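PDB 6OD8: putative aspartyl-tRNA synthetase from Leishmania major, which probably catalyses the ATP-dependent attachment of L-aspartate to tRNA(Asp), releasing AMP and diphosphate, as a class II aminoacyl-tRNA synthetase. Local coordinates for residues T309-L314 and G529-V534. Sequence-based numbering, arbitrary orientation.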
ATOM      1  N   THR A 309       3.171  13.444 -13.678  1.00 18.46           N
ATOM      2  CA  THR A 309       3.147  14.448 -12.622  1.00 16.29           C
ATOM      3  C   THR A 309       2.687  13.863 -11.293  1.00 21.07           C
ATOM      4  O   THR A 309       2.992  14.419 -10.232  1.00 22.86           O
ATOM      5  CB  THR A 309       2.253  15.617 -13.016  1.00 21.96           C
ATOM      6  OG1 THR A 309       0.963  15.122 -13.369  1.00 31.84           O
ATOM      7  CG2 THR A 309       2.843  16.347 -14.216  1.00 15.38           C
ATOM      8  N   GLU A 310       1.934  12.775 -11.336  1.00 17.80           N
ATOM      9  CA  GLU A 310       1.584  12.035 -10.145  1.00 12.48           C
ATOM     10  C   GLU A 310       1.916  10.590 -10.426  1.00 16.30           C
ATOM     11  O   GLU A 310       1.535  10.066 -11.481  1.00 17.22           O
ATOM     12  CB  GLU A 310       0.080  12.186  -9.804  1.00 12.49           C
ATOM     13  CG  GLU A 310      -0.322  11.221  -8.693  1.00 18.34           C
ATOM     14  CD  GLU A 310      -1.756  11.419  -8.175  1.00 20.43           C
ATOM     15  OE1 GLU A 310      -2.486  12.302  -8.679  1.00 21.27           O
ATOM     16  OE2 GLU A 310      -2.139  10.684  -7.243  1.00 16.05           O
ATOM     17  N   PHE A 311       2.611   9.940  -9.501  1.00 12.25           N
ATOM     18  CA  PHE A 311       2.784   8.496  -9.653  1.00 12.73           C
ATOM     19  C   PHE A 311       2.854   7.867  -8.265  1.00 18.72           C
ATOM     20  O   PHE A 311       2.364   8.437  -7.281  1.00 17.11           O
ATOM     21  CB  PHE A 311       3.978   8.184 -10.580  1.00 14.96           C
ATOM     22  CG  PHE A 311       5.285   8.778 -10.142  1.00 18.16           C
ATOM     23  CD1 PHE A 311       6.275   7.968  -9.591  1.00 22.51           C
ATOM     24  CD2 PHE A 311       5.545  10.134 -10.322  1.00 25.43           C
ATOM     25  CE1 PHE A 311       7.515   8.502  -9.214  1.00 30.19           C
ATOM     26  CE2 PHE A 311       6.774  10.682  -9.939  1.00 27.94           C
ATOM     27  CZ  PHE A 311       7.759   9.860  -9.387  1.00 29.42           C
ATOM     28  N   VAL A 312       3.397   6.663  -8.194  1.00 13.04           N
ATOM     29  CA  VAL A 312       3.382   5.873  -6.968  1.00 15.85           C
ATOM     30  C   VAL A 312       4.814   5.528  -6.612  1.00 15.85           C
ATOM     31  O   VAL A 312       5.554   4.979  -7.445  1.00 14.93           O
ATOM     32  CB  VAL A 312       2.551   4.582  -7.103  1.00 14.85           C
ATOM     33  CG1 VAL A 312       2.702   3.746  -5.817  1.00 10.86           C
ATOM     34  CG2 VAL A 312       1.068   4.899  -7.429  1.00 17.09           C
ATOM     35  N   GLY A 313       5.203   5.858  -5.382  1.00 14.50           N
ATOM     36  CA  GLY A 313       6.534   5.564  -4.885  1.00 16.16           C
ATOM     37  C   GLY A 313       6.531   4.364  -3.954  1.00 17.40           C
ATOM     38  O   GLY A 313       5.655   4.224  -3.098  1.00 13.80           O
ATOM     39  N   LEU A 314       7.522   3.502  -4.139  1.00 13.07           N
ATOM     40  CA  LEU A 314       7.802   2.381  -3.254  1.00 12.67           C
ATOM     41  C   LEU A 314       9.057   2.781  -2.490  1.00 16.65           C
ATOM     42  O   LEU A 314      10.142   2.859  -3.080  1.00 15.13           O
ATOM     43  CB  LEU A 314       8.015   1.104  -4.065  1.00 11.86           C
ATOM     44  CG  LEU A 314       7.039   0.791  -5.201  1.00 15.90           C
ATOM     45  CD1 LEU A 314       7.436  -0.480  -5.963  1.00 18.39           C
ATOM     46  CD2 LEU A 314       5.606   0.584  -4.608  1.00 15.02           C
ATOM     47  N   GLY A 529      10.064   4.167  -8.433  1.00 12.67           N
ATOM     48  CA  GLY A 529       8.795   4.469  -9.090  1.00 17.33           C
ATOM     49  C   GLY A 529       8.059   3.230  -9.578  1.00 15.65           C
ATOM     50  O   GLY A 529       8.614   2.427 -10.340  1.00 14.88           O
ATOM     51  N   LEU A 530       6.804   3.049  -9.152  1.00 14.57           N
ATOM     52  CA  LEU A 530       6.101   1.802  -9.461  1.00 15.78           C
ATOM     53  C   LEU A 530       5.805   1.681 -10.957  1.00 17.33           C
ATOM     54  O   LEU A 530       6.104   0.655 -11.577  1.00 13.74           O
ATOM     55  CB  LEU A 530       4.798   1.730  -8.651  1.00 11.34           C
ATOM     56  CG  LEU A 530       3.813   0.638  -9.109  1.00 13.74           C
ATOM     57  CD1 LEU A 530       4.395  -0.716  -8.829  1.00 12.50           C
ATOM     58  CD2 LEU A 530       2.451   0.818  -8.393  1.00 11.47           C
ATOM     59  N   GLU A 531       5.176   2.709 -11.535  1.00 12.77           N
ATOM     60  CA  GLU A 531       4.880   2.701 -12.963  1.00 13.92           C
ATOM     61  C   GLU A 531       6.159   2.563 -13.785  1.00 18.03           C
ATOM     62  O   GLU A 531       6.177   1.848 -14.791  1.00 14.23           O
ATOM     63  CB  GLU A 531       4.132   3.978 -13.342  1.00 15.92           C
ATOM     64  CG  GLU A 531       2.828   4.168 -12.552  1.00 19.90           C
ATOM     65  CD  GLU A 531       3.008   4.937 -11.237  1.00 20.29           C
ATOM     66  OE1 GLU A 531       4.144   5.026 -10.708  1.00 20.68           O
ATOM     67  OE2 GLU A 531       1.995   5.479 -10.764  1.00 19.29           O
ATOM     68  N   ARG A 532       7.238   3.242 -13.378  1.00 15.32           N
ATOM     69  CA  ARG A 532       8.485   3.148 -14.153  1.00 17.49           C
ATOM     70  C   ARG A 532       9.103   1.756 -14.062  1.00 20.81           C
ATOM     71  O   ARG A 532       9.646   1.247 -15.045  1.00 16.51           O
ATOM     72  CB  ARG A 532       9.500   4.201 -13.688  1.00 19.83           C
ATOM     73  CG  ARG A 532       9.245   5.587 -14.244  1.00 32.34           C
ATOM     74  CD  ARG A 532       9.663   5.673 -15.706  1.00 39.04           C
ATOM     75  NE  ARG A 532      11.096   5.943 -15.852  1.00 40.81           N
ATOM     76  CZ  ARG A 532      11.784   5.766 -16.978  1.00 40.42           C
ATOM     77  NH1 ARG A 532      11.186   5.293 -18.069  1.00 35.33           N
ATOM     78  NH2 ARG A 532      13.078   6.047 -17.007  1.00 45.73           N
ATOM     79  N   VAL A 533       9.032   1.109 -12.904  1.00 18.07           N
ATOM     80  CA  VAL A 533       9.597  -0.229 -12.852  1.00 19.10           C
ATOM     81  C   VAL A 533       8.795  -1.187 -13.734  1.00 17.33           C
ATOM     82  O   VAL A 533       9.382  -2.003 -14.448  1.00 17.11           O
ATOM     83  CB  VAL A 533       9.758  -0.705 -11.388  1.00 23.68           C
ATOM     84  CG1 VAL A 533       8.486  -1.277 -10.810  1.00 20.75           C
ATOM     85  CG2 VAL A 533      10.902  -1.718 -11.299  1.00 32.12           C
ATOM     86  N   VAL A 534       7.459  -1.062 -13.767  1.00 15.78           N
ATOM     87  CA  VAL A 534       6.662  -1.915 -14.659  1.00 15.71           C
ATOM     88  C   VAL A 534       7.005  -1.609 -16.107  1.00 14.42           C
ATOM     89  O   VAL A 534       7.184  -2.517 -16.927  1.00 16.53           O
ATOM     90  CB  VAL A 534       5.145  -1.747 -14.390  1.00 15.38           C
ATOM     91  CG1 VAL A 534       4.314  -2.490 -15.467  1.00 15.31           C
ATOM     92  CG2 VAL A 534       4.784  -2.246 -13.019  1.00 12.70           C
TER
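Val312 is bonded through both of its backbone polar groups to Leu530 and Glu531, where strand 523-529 gives way to helix 530-538. The contact exemplifies how strand pairing can be carried past the end of a neighbouring strand by a helix N-terminal amide and a side-chain carboxylate. Gly313 and Gly529 form the last antiparallel, non-hydrogen-bonded pair. Beyond it the N-H of Leu530 meets the Val312 carbonyl (Leu530 N to Val312 O, 2.9 Å) in a nearly straight bond, 173° at the hydrogen. The Val312 N-H goes to the syn lone pair of the carboxylate (Val312 N to Glu531 OE1, 3.1 Å); the side chain appears to stand in for the carbonyl that a continuing strand would offer. A bend at chi2 of Glu531 (89°) brings the carboxylate back to the strand. There Glu531 OE1 also lies 3.2 Å from Phe311 CB. The Phe311 ring presents its edge to OE1 and to the CA of Gly529, the N-cap residue; ring and carboxylate planes are turned 67° apart. Val312 and Leu530 lie side by side and point the same way, Val312 CG1 against Leu530 CD2 at 3.9 Å, while Leu314 CD1 reaches the other methyl, Leu530 CD1. By sequence and topology, strand 310-314 belongs to motif 2 and 529-534 to motif 3, the class II motifs that as a rule frame the ATP site, and probably do so here. Strand 310-319 runs between strands 289-297 and 523-529, helix 215-237 packs on Leu314 and Leu530, and His244 of the second subunit touches Val312 and Leu530, which sets the junction beside the dimer interface.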